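Local structure of prephenate dehydratase (Chlorobium tepidum TLS, 2QMX) at residues Leu24-Pro29 and Ser188-Arg193; Asp37-Val42 and Phe177-Glu182; Asp67-Arg72 and Lys273-Tyr278; His86-Leu91 and Leu146-Lys151; Pro92-Glu97 and Asp160-Asn165. The protein catalyses the conversion of prephenate to phenylpyruvate, with loss of water and carbon dioxide, and is inhibited by L-phenylalanine. All blocks are in the same frame, centred on the assembly; numbering follows the deposited sequence.

Contact 1: residues Leu24-Pro29 and Ser188-Arg193; sequences LRFGEP and SHLKVR
With CG swung opposite its own backbone N (chi1 -177°) and the chain kinked at chi3 (-69°), Lys191 carries its aliphatic part across the end of helix 18-26 and sets its ammonium group between the carbonyls of Leu24 and Gly27. Lys191 CD already rests on Leu24 O at 3.2 Å. Beyond it, NZ makes two weak hydrogen bonds, to Leu24 O (3.3 Å) and to Gly27 O (3.5 Å). Glu28 OE1 lies 4.0 Å from Lys191 NZ, too far for a salt bridge, though the attraction between the charges probably adds to the hold on the lysine. The firmer link is made by the backbone: Lys191 N donates to Phe26 O over 2.8 Å. On the buried side, Phe26 and Leu190 run side by side and point the same way, with Phe26 CD1 3.9 Å from Leu190 CD2. The same ring also packs on strands 49-56 and 74-83 of the sheet, while the guanidinium of Arg25 turns to Thr80 and Phe81. Carbonyls at a helix end thus find donors on a loop far along the chain. The helix is that of the beta-alpha-beta unit of strands 8-12 and 28-32, and the loop leads into strand 195-208 of the ACT domain.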
# COMPACT_ATOMS: atom_id res chain seq x y z
N LEU A 24 21.53 0.78 5.66
CA LEU A 24 22.56 0.27 6.55
C LEU A 24 22.99 -1.18 6.37
O LEU A 24 24.18 -1.47 6.61
CB LEU A 24 22.21 0.50 8.02
CG LEU A 24 22.48 1.87 8.64
CD1 LEU A 24 21.91 1.84 10.03
CD2 LEU A 24 24.00 2.31 8.65
N ARG A 25 22.07 -2.05 5.91
CA ARG A 25 22.41 -3.48 5.68
C ARG A 25 23.29 -3.60 4.43
O ARG A 25 24.05 -4.55 4.29
CB ARG A 25 21.14 -4.35 5.54
CG ARG A 25 19.93 -3.85 6.36
CD ARG A 25 19.34 -4.68 7.50
NE ARG A 25 18.37 -5.65 7.02
CZ ARG A 25 17.23 -6.09 7.62
NH1 ARG A 25 16.73 -5.62 8.78
NH2 ARG A 25 16.57 -7.03 6.98
N PHE A 26 23.21 -2.57 3.58
CA PHE A 26 24.05 -2.42 2.36
C PHE A 26 25.22 -1.43 2.35
O PHE A 26 26.21 -1.69 1.65
CB PHE A 26 23.16 -2.17 1.17
CG PHE A 26 22.08 -3.18 1.03
CD1 PHE A 26 22.35 -4.41 0.42
CD2 PHE A 26 20.80 -2.92 1.51
CE1 PHE A 26 21.36 -5.36 0.29
CE2 PHE A 26 19.77 -3.89 1.38
CZ PHE A 26 20.06 -5.11 0.76
N GLY A 27 25.14 -0.32 3.09
CA GLY A 27 26.24 0.64 3.08
C GLY A 27 26.00 1.97 3.78
O GLY A 27 25.36 2.03 4.84
N GLU A 28 26.53 3.03 3.19
CA GLU A 28 26.49 4.34 3.79
C GLU A 28 25.26 5.07 3.25
O GLU A 28 25.16 5.32 2.04
CB GLU A 28 27.81 5.09 3.57
CG GLU A 28 28.30 5.78 4.82
CD GLU A 28 28.82 4.80 5.93
OE1 GLU A 28 28.45 3.59 5.94
OE2 GLU A 28 29.61 5.26 6.80
N PRO A 29 24.29 5.35 4.13
CA PRO A 29 23.01 5.91 3.62
C PRO A 29 23.11 7.37 3.14
O PRO A 29 23.63 8.20 3.84
CB PRO A 29 22.03 5.76 4.83
CG PRO A 29 22.83 4.86 5.87
CD PRO A 29 24.28 5.12 5.59
N SER A 188 30.31 -6.41 -5.39
CA SER A 188 31.51 -6.49 -4.59
C SER A 188 31.60 -5.36 -3.57
O SER A 188 32.24 -5.54 -2.50
CB SER A 188 32.81 -6.59 -5.47
OG SER A 188 33.31 -5.31 -6.05
N HIS A 189 30.96 -4.22 -3.87
CA HIS A 189 31.05 -3.03 -2.99
C HIS A 189 29.95 -2.94 -1.91
O HIS A 189 30.05 -2.12 -1.02
CB HIS A 189 31.22 -1.70 -3.76
CG HIS A 189 32.54 -1.55 -4.50
ND1 HIS A 189 32.75 -0.59 -5.47
CD2 HIS A 189 33.69 -2.26 -4.42
CE1 HIS A 189 33.97 -0.71 -5.96
NE2 HIS A 189 34.57 -1.72 -5.34
N LEU A 190 28.93 -3.80 -1.98
CA LEU A 190 27.91 -3.98 -0.92
C LEU A 190 28.57 -4.36 0.42
O LEU A 190 29.63 -5.04 0.43
CB LEU A 190 26.92 -5.06 -1.31
CG LEU A 190 25.56 -4.61 -1.89
CD1 LEU A 190 25.66 -3.37 -2.79
CD2 LEU A 190 24.64 -5.76 -2.48
N LYS A 191 27.93 -3.94 1.52
CA LYS A 191 28.43 -4.18 2.90
C LYS A 191 28.56 -5.67 3.22
O LYS A 191 29.50 -6.12 3.81
CB LYS A 191 27.52 -3.45 3.92
CG LYS A 191 27.94 -3.55 5.40
CD LYS A 191 27.16 -2.60 6.32
CE LYS A 191 27.53 -1.14 6.05
NZ LYS A 191 27.11 -0.06 7.00
N VAL A 192 27.54 -6.43 2.83
CA VAL A 192 27.46 -7.89 3.01
C VAL A 192 26.84 -8.38 1.70
O VAL A 192 25.82 -7.81 1.26
CB VAL A 192 26.49 -8.31 4.16
CG1 VAL A 192 26.49 -9.81 4.35
CG2 VAL A 192 26.81 -7.62 5.46
N ARG A 193 27.45 -9.42 1.13
CA ARG A 193 27.08 -10.05 -0.14
C ARG A 193 25.81 -10.90 -0.01
O ARG A 193 25.71 -11.70 0.93
CB ARG A 193 28.26 -10.89 -0.62
CG ARG A 193 27.91 -12.28 -1.11
CD ARG A 193 29.01 -12.89 -2.00
NE ARG A 193 28.45 -13.74 -3.05
CZ ARG A 193 29.07 -14.03 -4.20
NH1 ARG A 193 30.28 -13.52 -4.43
NH2 ARG A 193 28.48 -14.80 -5.11

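Contact 2: residues Asp37-Val42 and Phe177-Glu182; sequences DVFSAV and FCIAHE
Helix 37-42 passes strand 177-181 at 8.7 Å between axes and 44° between chain directions, and comes nearest at Val42 and His181, whose CA atoms are 6.4 Å apart. This is the helix-on-sheet layering of an alpha/beta domain related to the periplasmic binding proteins, with the strand running inside the large mixed sheet and the helix covering one of its faces. The interface is apolar and is carried by three side chains. Ile179 points at the helix, and its CD1 ends over one face of the Phe39 ring, 4.2 Å from Phe39 CD2. The same methyl is met by the second branch of Val42, CG2, at 4.3 Å, so the tip of the isoleucine sits between ring and valine. Leu68 and Leu69 of helix 63-71 also touch the Phe39 ring, and Leu69 reaches Ile179 as well, which makes the core a junction of two helices and the sheet. The other branch of Val42, placed opposite the backbone N (chi1 -178°), reaches farther along the strand and lies against the peptide link after Ala180: Val42 CG1 is 3.8 Å from Ala180 C and 3.5 Å from His181 N.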
# COMPACT_ATOMS: atom_id res chain seq x y z
N ASP A 37 13.43 11.04 -6.37
CA ASP A 37 14.80 11.41 -5.97
C ASP A 37 15.82 10.26 -5.70
O ASP A 37 17.00 10.40 -6.04
CB ASP A 37 14.74 12.41 -4.79
CG ASP A 37 14.70 13.93 -5.25
OD1 ASP A 37 14.41 14.25 -6.44
OD2 ASP A 37 14.97 14.81 -4.41
N VAL A 38 15.37 9.13 -5.12
CA VAL A 38 16.24 7.98 -4.78
C VAL A 38 16.71 7.31 -6.07
O VAL A 38 17.93 7.06 -6.25
CB VAL A 38 15.48 6.87 -3.99
CG1 VAL A 38 16.36 5.65 -3.86
CG2 VAL A 38 15.03 7.37 -2.62
N PHE A 39 15.77 7.02 -6.97
CA PHE A 39 16.17 6.55 -8.30
C PHE A 39 17.12 7.48 -9.02
O PHE A 39 17.95 7.02 -9.76
CB PHE A 39 14.97 6.24 -9.20
CG PHE A 39 14.22 5.01 -8.82
CD1 PHE A 39 13.34 5.01 -7.74
CD2 PHE A 39 14.37 3.83 -9.58
CE1 PHE A 39 12.62 3.87 -7.41
CE2 PHE A 39 13.65 2.68 -9.29
CZ PHE A 39 12.78 2.69 -8.19
N SER A 40 17.01 8.78 -8.81
CA SER A 40 17.85 9.76 -9.55
C SER A 40 19.29 9.92 -9.01
O SER A 40 20.22 10.30 -9.75
CB SER A 40 17.13 11.11 -9.58
OG SER A 40 15.83 10.93 -10.12
N ALA A 41 19.46 9.66 -7.72
CA ALA A 41 20.78 9.60 -7.10
C ALA A 41 21.60 8.50 -7.83
O ALA A 41 22.80 8.67 -8.06
CB ALA A 41 20.62 9.28 -5.62
N VAL A 42 20.93 7.39 -8.20
CA VAL A 42 21.58 6.31 -8.96
C VAL A 42 21.83 6.72 -10.41
O VAL A 42 23.00 6.75 -10.84
CB VAL A 42 20.86 4.93 -8.82
CG1 VAL A 42 21.63 3.85 -9.60
CG2 VAL A 42 20.76 4.52 -7.37
N PHE A 177 14.33 -3.57 -2.11
CA PHE A 177 15.21 -4.03 -3.15
C PHE A 177 16.35 -3.05 -3.13
O PHE A 177 16.07 -1.83 -3.21
CB PHE A 177 14.58 -3.88 -4.56
CG PHE A 177 13.60 -4.95 -4.96
CD1 PHE A 177 13.75 -6.30 -4.54
CD2 PHE A 177 12.57 -4.61 -5.81
CE1 PHE A 177 12.91 -7.25 -4.94
CE2 PHE A 177 11.61 -5.60 -6.20
CZ PHE A 177 11.83 -6.93 -5.79
N CYS A 178 17.61 -3.57 -3.05
CA CYS A 178 18.82 -2.73 -3.23
C CYS A 178 19.14 -2.72 -4.70
O CYS A 178 19.10 -3.78 -5.35
CB CYS A 178 19.98 -3.29 -2.42
SG CYS A 178 21.52 -2.38 -2.74
N ILE A 179 19.41 -1.56 -5.26
CA ILE A 179 19.41 -1.46 -6.72
C ILE A 179 20.62 -0.72 -7.15
O ILE A 179 21.14 -0.00 -6.37
CB ILE A 179 18.15 -0.75 -7.30
CG1 ILE A 179 17.91 0.63 -6.63
CG2 ILE A 179 17.02 -1.64 -7.13
CD1 ILE A 179 17.38 1.79 -7.47
N ALA A 180 21.07 -0.91 -8.37
CA ALA A 180 22.16 -0.17 -8.94
C ALA A 180 21.74 0.18 -10.40
O ALA A 180 20.65 -0.18 -10.82
CB ALA A 180 23.44 -1.02 -8.89
N HIS A 181 22.58 0.88 -11.15
CA HIS A 181 22.40 1.13 -12.59
C HIS A 181 22.67 -0.15 -13.29
O HIS A 181 23.52 -0.90 -12.86
CB HIS A 181 23.38 2.21 -13.10
CG HIS A 181 23.06 2.72 -14.48
ND1 HIS A 181 22.54 3.98 -14.71
CD2 HIS A 181 23.19 2.14 -15.70
CE1 HIS A 181 22.38 4.15 -16.02
NE2 HIS A 181 22.75 3.04 -16.64
N GLU A 182 21.90 -0.44 -14.33
CA GLU A 182 21.97 -1.73 -15.02
C GLU A 182 23.32 -1.92 -15.71
O GLU A 182 23.70 -3.03 -15.99
CB GLU A 182 20.89 -1.79 -16.08
CG GLU A 182 20.98 -0.59 -16.97
CD GLU A 182 19.92 -0.54 -17.99
OE1 GLU A 182 18.83 -1.06 -17.72
OE2 GLU A 182 20.19 0.03 -19.06

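Contact 3: residues Asp67-Arg72 and Lys273-Tyr278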
# COMPACT_ATOMS: atom_id res chain seq x y z
N ASP A 67 6.67 1.26 -11.07
CA ASP A 67 6.80 2.00 -12.37
C ASP A 67 8.21 2.53 -12.57
O ASP A 67 8.72 2.64 -13.70
CB ASP A 67 5.80 3.16 -12.53
CG ASP A 67 4.38 2.70 -12.57
OD1 ASP A 67 4.15 1.61 -13.19
OD2 ASP A 67 3.51 3.40 -11.98
N LEU A 68 8.85 2.89 -11.46
CA LEU A 68 10.25 3.35 -11.52
C LEU A 68 11.25 2.22 -11.80
O LEU A 68 12.20 2.40 -12.55
CB LEU A 68 10.63 4.15 -10.27
CG LEU A 68 10.54 5.69 -10.29
CD1 LEU A 68 9.69 6.32 -11.49
CD2 LEU A 68 10.07 6.16 -8.88
N LEU A 69 11.04 1.05 -11.26
CA LEU A 69 11.93 -0.07 -11.57
C LEU A 69 11.85 -0.41 -13.07
O LEU A 69 12.86 -0.69 -13.75
CB LEU A 69 11.47 -1.26 -10.71
CG LEU A 69 12.22 -1.84 -9.46
CD1 LEU A 69 13.37 -1.03 -8.94
CD2 LEU A 69 11.30 -2.40 -8.34
N LEU A 70 10.62 -0.39 -13.57
CA LEU A 70 10.30 -0.52 -14.96
C LEU A 70 10.95 0.56 -15.82
O LEU A 70 11.59 0.22 -16.83
CB LEU A 70 8.79 -0.47 -15.08
CG LEU A 70 8.01 -1.17 -16.17
CD1 LEU A 70 7.72 -0.12 -17.22
CD2 LEU A 70 8.76 -2.36 -16.76
N ARG A 71 10.81 1.83 -15.46
CA ARG A 71 11.35 2.88 -16.32
C ARG A 71 12.83 3.24 -16.11
O ARG A 71 13.50 3.79 -17.01
CB ARG A 71 10.54 4.16 -16.19
CG ARG A 71 9.28 4.14 -17.00
CD ARG A 71 8.29 5.00 -16.28
NE ARG A 71 7.00 4.32 -16.12
CZ ARG A 71 6.10 4.67 -15.21
NH1 ARG A 71 6.35 5.69 -14.37
NH2 ARG A 71 4.94 4.00 -15.16
N ARG A 72 13.35 2.99 -14.92
CA ARG A 72 14.72 3.40 -14.66
C ARG A 72 15.70 2.35 -15.12
O ARG A 72 15.47 1.16 -14.91
CB ARG A 72 14.91 3.74 -13.18
CG ARG A 72 14.69 5.25 -12.81
CD ARG A 72 14.05 6.07 -13.93
NE ARG A 72 13.59 7.39 -13.51
CZ ARG A 72 12.67 8.11 -14.17
NH1 ARG A 72 12.28 9.28 -13.70
NH2 ARG A 72 12.12 7.64 -15.30
N LYS A 273 10.29 -7.18 -19.01
CA LYS A 273 11.56 -6.72 -18.44
C LYS A 273 12.07 -7.60 -17.28
O LYS A 273 11.32 -7.97 -16.39
CB LYS A 273 11.48 -5.27 -17.96
CG LYS A 273 12.83 -4.77 -17.49
CD LYS A 273 12.85 -3.29 -17.03
CE LYS A 273 14.23 -2.77 -16.78
NZ LYS A 273 14.36 -1.68 -15.72
N VAL A 274 13.36 -7.89 -17.27
CA VAL A 274 13.93 -8.54 -16.11
C VAL A 274 14.53 -7.43 -15.20
O VAL A 274 15.48 -6.79 -15.56
CB VAL A 274 15.01 -9.53 -16.45
CG1 VAL A 274 15.56 -10.14 -15.16
CG2 VAL A 274 14.52 -10.57 -17.40
N LEU A 275 13.96 -7.25 -14.02
CA LEU A 275 14.50 -6.33 -13.04
C LEU A 275 15.74 -6.93 -12.33
O LEU A 275 16.55 -6.18 -11.83
CB LEU A 275 13.39 -5.97 -12.01
CG LEU A 275 12.04 -5.58 -12.55
CD1 LEU A 275 10.96 -5.36 -11.45
CD2 LEU A 275 12.15 -4.36 -13.43
N GLY A 276 15.90 -8.25 -12.26
CA GLY A 276 17.21 -8.80 -11.80
C GLY A 276 17.09 -10.18 -11.21
O GLY A 276 16.02 -10.62 -10.94
N SER A 277 18.19 -10.89 -11.10
CA SER A 277 18.33 -12.10 -10.29
C SER A 277 19.20 -11.72 -9.11
O SER A 277 20.24 -11.15 -9.31
CB SER A 277 19.03 -13.23 -11.06
OG SER A 277 18.41 -13.45 -12.32
N TYR A 278 18.79 -12.09 -7.91
CA TYR A 278 19.37 -11.55 -6.64
C TYR A 278 19.14 -12.47 -5.43
O TYR A 278 18.21 -13.25 -5.40
CB TYR A 278 18.73 -10.18 -6.31
CG TYR A 278 17.23 -10.22 -6.36
CD1 TYR A 278 16.55 -9.82 -7.53
CD2 TYR A 278 16.46 -10.65 -5.22
CE1 TYR A 278 15.10 -9.83 -7.57
CE2 TYR A 278 15.01 -10.71 -5.26
CZ TYR A 278 14.37 -10.32 -6.45
OH TYR A 278 13.05 -10.33 -6.54
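The last strand of the beta-alpha-beta-beta-alpha-beta ACT domain, 271-281, meets the final turn of helix 63-71 here, so the contact joins the regulatory domain to the prephenate dehydratase domain. The helix and strand segments run nearly at right angles, 98° between their directions, with 9.2 Å between axes. Lys273 does most of the work. Its side chain is extended beyond CG and reaches the helix end, where NZ donates to Leu69 O at 2.7 Å, nearly along the C=O axis (160° at the oxygen). A second, weak bond runs from Lys273 NZ to Arg72 O at 3.2 Å, across the point where the chain leaves the helix. On the way the methylenes slide past the backbone, with Lys273 CD 3.7 Å from Leu70 O. Leu70 and Lys273 cross obliquely, Leu70 CD2 lying 4.2 Å from Lys273 CB. Deeper in, Leu275 points at the helix and lays its CD2 methyl against Leu69, 3.8 Å from Leu69 O and 4.2 Å from Leu69 CB. Leu275 and Gly276 form a classic beta bulge opposite Ser202 of strand 195-208. A methionine in place of Lys273 would lack the ammonium group and is likely to leave Leu69 O and Arg72 O without their shared donor. Because a positive group meets carbonyls at the C-terminal end of a helix, the partly negative end of its dipole, the pairing is probably favoured by charge as well as by the short bond to Leu69 O.

Contact 4: residues His86-Leu91 and Leu146-Lys151; sequences HCLLGL and LAIASK
Cys87 and Ala149 exchange both backbone bonds of an antiparallel hydrogen-bonded pair: Cys87 N gives to Ala149 O at 2.6 Å, and Ala149 N to Cys87 O at 2.7 Å. Cys87 O also accepts a CA-H contact from Ile148 CA at 3.2 Å. Two residues on, Ala147 N donates to Leu89 O (2.9 Å), almost straight at 172°. Ile148 O takes Ser104 OG, and the Leu88 backbone bonds to strand 160-163. The buried polar side chains find their partners elsewhere, His86 through NE2 to Gln111 and weakly through ND1 to Tyr18, Ser150 through OG to Gly16 O. On the face of Leu88 and Ile148, Leu88 CD1 lies 3.8 Å from both Leu146 CD1 and Ile148 CD1, while Ile148 CG2 presses on His86 CB. A serine at Leu88 would probably open a gap beside Leu146 CD1 and Ile148 CD1 and leave a hydroxyl in apolar surroundings. On the other face, Leu89 CD2 meets Ala149 CB at 3.8 Å, and helix 130-139 covers the two alanines. At the strand end Leu146 CD2 comes 3.5 Å from Gly90 CA, where a beta carbon would collide. The pair lies mid-way in the five-stranded mixed sheet, consistent with the second lobe of a periplasmic-binding-protein-like fold.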
# COMPACT_ATOMS: atom_id res chain seq x y z
N HIS A 86 7.50 -0.75 16.28
CA HIS A 86 7.52 0.55 16.87
C HIS A 86 8.04 0.49 18.24
O HIS A 86 7.79 -0.49 18.96
CB HIS A 86 6.16 1.19 16.83
CG HIS A 86 5.70 1.44 15.44
ND1 HIS A 86 6.57 1.77 14.42
CD2 HIS A 86 4.46 1.38 14.88
CE1 HIS A 86 5.89 1.91 13.30
NE2 HIS A 86 4.61 1.68 13.55
N CYS A 87 8.81 1.51 18.60
CA CYS A 87 9.15 1.77 19.98
C CYS A 87 8.54 3.06 20.40
O CYS A 87 8.51 4.04 19.64
CB CYS A 87 10.67 1.83 20.22
SG CYS A 87 11.55 0.33 19.75
N LEU A 88 8.05 3.06 21.63
CA LEU A 88 7.62 4.26 22.29
C LEU A 88 8.85 4.73 23.03
O LEU A 88 9.57 3.95 23.64
CB LEU A 88 6.47 3.95 23.23
CG LEU A 88 6.09 5.11 24.12
CD1 LEU A 88 5.36 6.15 23.34
CD2 LEU A 88 5.24 4.56 25.28
N LEU A 89 9.09 6.02 22.99
CA LEU A 89 10.43 6.48 23.06
C LEU A 89 10.40 7.84 23.75
O LEU A 89 9.72 8.76 23.27
CB LEU A 89 10.93 6.60 21.63
CG LEU A 89 12.29 6.16 21.06
CD1 LEU A 89 12.93 4.91 21.72
CD2 LEU A 89 12.18 6.03 19.54
N GLY A 90 11.12 7.93 24.87
CA GLY A 90 11.14 9.13 25.70
C GLY A 90 12.55 9.63 25.96
O GLY A 90 13.53 9.00 25.54
N LEU A 91 12.66 10.78 26.64
CA LEU A 91 13.96 11.33 27.01
C LEU A 91 14.50 10.55 28.22
O LEU A 91 13.73 9.88 28.90
CB LEU A 91 13.84 12.84 27.30
CG LEU A 91 13.95 13.80 26.10
CD1 LEU A 91 13.22 15.10 26.34
CD2 LEU A 91 15.40 14.09 25.71
N LEU A 146 6.46 12.23 24.01
CA LEU A 146 7.03 10.97 23.53
C LEU A 146 7.02 10.93 21.99
O LEU A 146 6.30 11.70 21.34
CB LEU A 146 6.28 9.78 24.15
CG LEU A 146 6.28 9.66 25.68
CD1 LEU A 146 5.38 8.57 26.23
CD2 LEU A 146 7.70 9.49 26.26
N ALA A 147 7.84 10.05 21.40
CA ALA A 147 7.78 9.73 19.97
C ALA A 147 7.51 8.23 19.80
O ALA A 147 7.78 7.43 20.70
CB ALA A 147 9.10 10.10 19.28
N ILE A 148 6.93 7.84 18.66
CA ILE A 148 6.77 6.45 18.39
C ILE A 148 7.64 6.28 17.19
O ILE A 148 7.34 6.84 16.12
CB ILE A 148 5.36 6.07 17.93
CG1 ILE A 148 4.26 6.53 18.90
CG2 ILE A 148 5.32 4.62 17.53
CD1 ILE A 148 3.79 5.55 19.89
N ALA A 149 8.70 5.50 17.34
CA ALA A 149 9.63 5.32 16.23
C ALA A 149 10.44 4.02 16.30
O ALA A 149 10.22 3.14 17.15
CB ALA A 149 10.61 6.60 16.12
N SER A 150 11.42 3.96 15.40
CA SER A 150 12.44 2.92 15.33
C SER A 150 13.30 2.96 16.61
O SER A 150 13.58 4.05 17.14
CB SER A 150 13.29 3.26 14.11
OG SER A 150 12.63 4.38 13.39
N LYS A 151 13.65 1.78 17.13
CA LYS A 151 14.75 1.60 18.07
C LYS A 151 16.05 2.36 17.63
O LYS A 151 16.67 3.10 18.39
CB LYS A 151 15.00 0.10 18.18
CG LYS A 151 15.75 -0.30 19.45
CD LYS A 151 15.66 -1.80 19.75
CE LYS A 151 16.59 -2.17 20.95
NZ LYS A 151 17.95 -2.60 20.49

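Contact 5: residues Pro92-Glu97 and Asp160-Asn165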
# COMPACT_ATOMS: atom_id res chain seq x y z
N PRO A 92 15.83 10.63 28.49
CA PRO A 92 16.35 9.92 29.67
C PRO A 92 15.67 10.51 30.89
O PRO A 92 15.40 11.71 30.91
CB PRO A 92 17.83 10.30 29.70
CG PRO A 92 18.14 10.75 28.30
CD PRO A 92 16.88 11.38 27.78
N GLY A 93 15.40 9.67 31.89
CA GLY A 93 14.43 10.03 32.94
C GLY A 93 13.12 9.82 32.20
O GLY A 93 12.58 10.74 31.56
N ALA A 94 12.65 8.58 32.22
CA ALA A 94 11.75 8.14 31.19
C ALA A 94 10.51 7.54 31.80
O ALA A 94 10.57 6.47 32.41
CB ALA A 94 12.46 7.11 30.31
N SER A 95 9.39 8.24 31.64
CA SER A 95 8.11 7.74 32.16
C SER A 95 6.92 7.96 31.21
O SER A 95 6.77 9.04 30.54
CB SER A 95 7.79 8.33 33.55
OG SER A 95 6.54 7.76 33.97
N VAL A 96 6.07 6.84 31.25
CA VAL A 96 4.82 6.84 30.51
C VAL A 96 3.70 7.59 31.28
O VAL A 96 2.82 8.21 30.67
CB VAL A 96 4.47 5.35 30.20
CG1 VAL A 96 4.56 4.51 31.52
CG2 VAL A 96 3.12 5.20 29.43
N GLU A 97 3.76 7.57 32.62
CA GLU A 97 2.69 8.15 33.41
C GLU A 97 2.93 9.62 33.75
O GLU A 97 2.31 10.15 34.64
CB GLU A 97 2.40 7.33 34.70
CG GLU A 97 3.69 6.89 35.46
CD GLU A 97 4.25 5.52 34.93
OE1 GLU A 97 3.39 4.59 34.85
OE2 GLU A 97 5.48 5.38 34.39
N ASP A 160 15.35 6.87 25.43
CA ASP A 160 15.08 5.50 25.96
C ASP A 160 13.81 4.89 25.37
O ASP A 160 12.85 5.61 25.11
CB ASP A 160 14.99 5.49 27.51
CG ASP A 160 16.22 6.14 28.17
OD1 ASP A 160 17.27 6.24 27.46
OD2 ASP A 160 16.14 6.56 29.35
N ILE A 161 13.83 3.56 25.16
CA ILE A 161 12.62 2.77 24.85
C ILE A 161 11.77 2.70 26.09
O ILE A 161 12.24 2.23 27.14
CB ILE A 161 12.89 1.27 24.33
CG1 ILE A 161 13.67 0.41 25.36
CG2 ILE A 161 13.61 1.24 22.95
CD1 ILE A 161 12.83 -0.34 26.47
N LEU A 162 10.53 3.16 25.98
CA LEU A 162 9.60 2.98 27.09
C LEU A 162 8.83 1.68 26.93
O LEU A 162 8.44 1.06 27.92
CB LEU A 162 8.65 4.17 27.26
CG LEU A 162 9.03 5.27 28.28
CD1 LEU A 162 9.89 4.73 29.44
CD2 LEU A 162 9.74 6.45 27.65
N LYS A 163 8.68 1.25 25.67
CA LYS A 163 7.74 0.20 25.29
C LYS A 163 8.05 -0.34 23.90
O LYS A 163 8.00 0.42 22.91
CB LYS A 163 6.34 0.82 25.28
CG LYS A 163 5.26 0.03 25.98
CD LYS A 163 4.29 0.95 26.76
CE LYS A 163 2.89 0.33 26.85
NZ LYS A 163 2.85 -0.94 27.64
N GLU A 164 8.32 -1.65 23.80
CA GLU A 164 8.49 -2.36 22.50
C GLU A 164 7.20 -3.05 21.98
O GLU A 164 6.22 -3.21 22.72
CB GLU A 164 9.71 -3.31 22.53
CG GLU A 164 10.93 -2.73 23.30
CD GLU A 164 12.30 -3.21 22.79
OE1 GLU A 164 12.64 -2.93 21.61
OE2 GLU A 164 13.05 -3.84 23.59
N ASN A 165 7.21 -3.46 20.70
CA ASN A 165 5.99 -3.86 19.95
C ASN A 165 4.76 -3.04 20.32
O ASN A 165 3.80 -3.59 20.87
CB ASN A 165 5.66 -5.37 20.08
CG ASN A 165 4.46 -5.80 19.16
OD1 ASN A 165 3.49 -6.49 19.61
ND2 ASN A 165 4.52 -5.38 17.88
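Ala94 and Leu162 supply the apolar part of this surface contact. The Ala94 methyl points at the strand and is held by the fork of the leucine, with Ala94 CB 3.6 Å from Leu162 CD1 and 3.9 Å from Leu162 CD2. Leu162 CD1 also lies along the peptide that follows, 3.5 Å from Ala94 O. Val96 faces the strand too, more loosely: its N is 4.5 Å from Leu162 CG, and its side chain also packs on His119 and Ile122. The loop that follows strand 87-90 thereby folds back beside strand 160-163, the neighbour of that strand in the sheet. Strand 160-163 is the outermost on its side of the five-stranded sheet, and a classic beta bulge, in which Leu162 and Lys163 both face Leu88, marks the place where the chain turns a corner and Leu162 points toward the loop. Contacts to a charged group come next. Asp160 sets CG beside its own backbone N (chi1 -53°), which places the carboxylate over the start of the loop. There Asp160 OD2 touches Pro92 CA at 3.4 Å and Ala94 CB at 3.8 Å, while Gly93 N lies farther off, 4.1 Å from the same oxygen. Between Pro92 and Ala94 the chain bends at Gly93, with a positive phi (76°). The side-chain hydrogen bond here lies within the loop: Ser95 OG donates to Glu97 OE2 at 2.6 Å, reaching the carboxylate on its anti side and 20° out of its plane.

Contacts 1, 2 and 3 gather round the large mixed sheet, contacts 4 and 5 at the smaller five-stranded one. Contacts 2 and 3, centres 10 Å apart, share a core where Phe177 CD2 meets Leu69 CD2 at 3.6 Å; contact 1 lies across the sheet from this core, its Phe26 CZ 3.7 Å from Cys178 CB. Contacts 4 and 5 lie 8 Å apart between centres on neighbouring strands, probably bonded from Leu162 N to Leu88 O. Contacts 3 and 5 are 42 Å apart, on opposite sides of the chain's centre. In this fold the active site is expected in the cleft between the two lobes, whereas L-phenylalanine binds at the ACT domain.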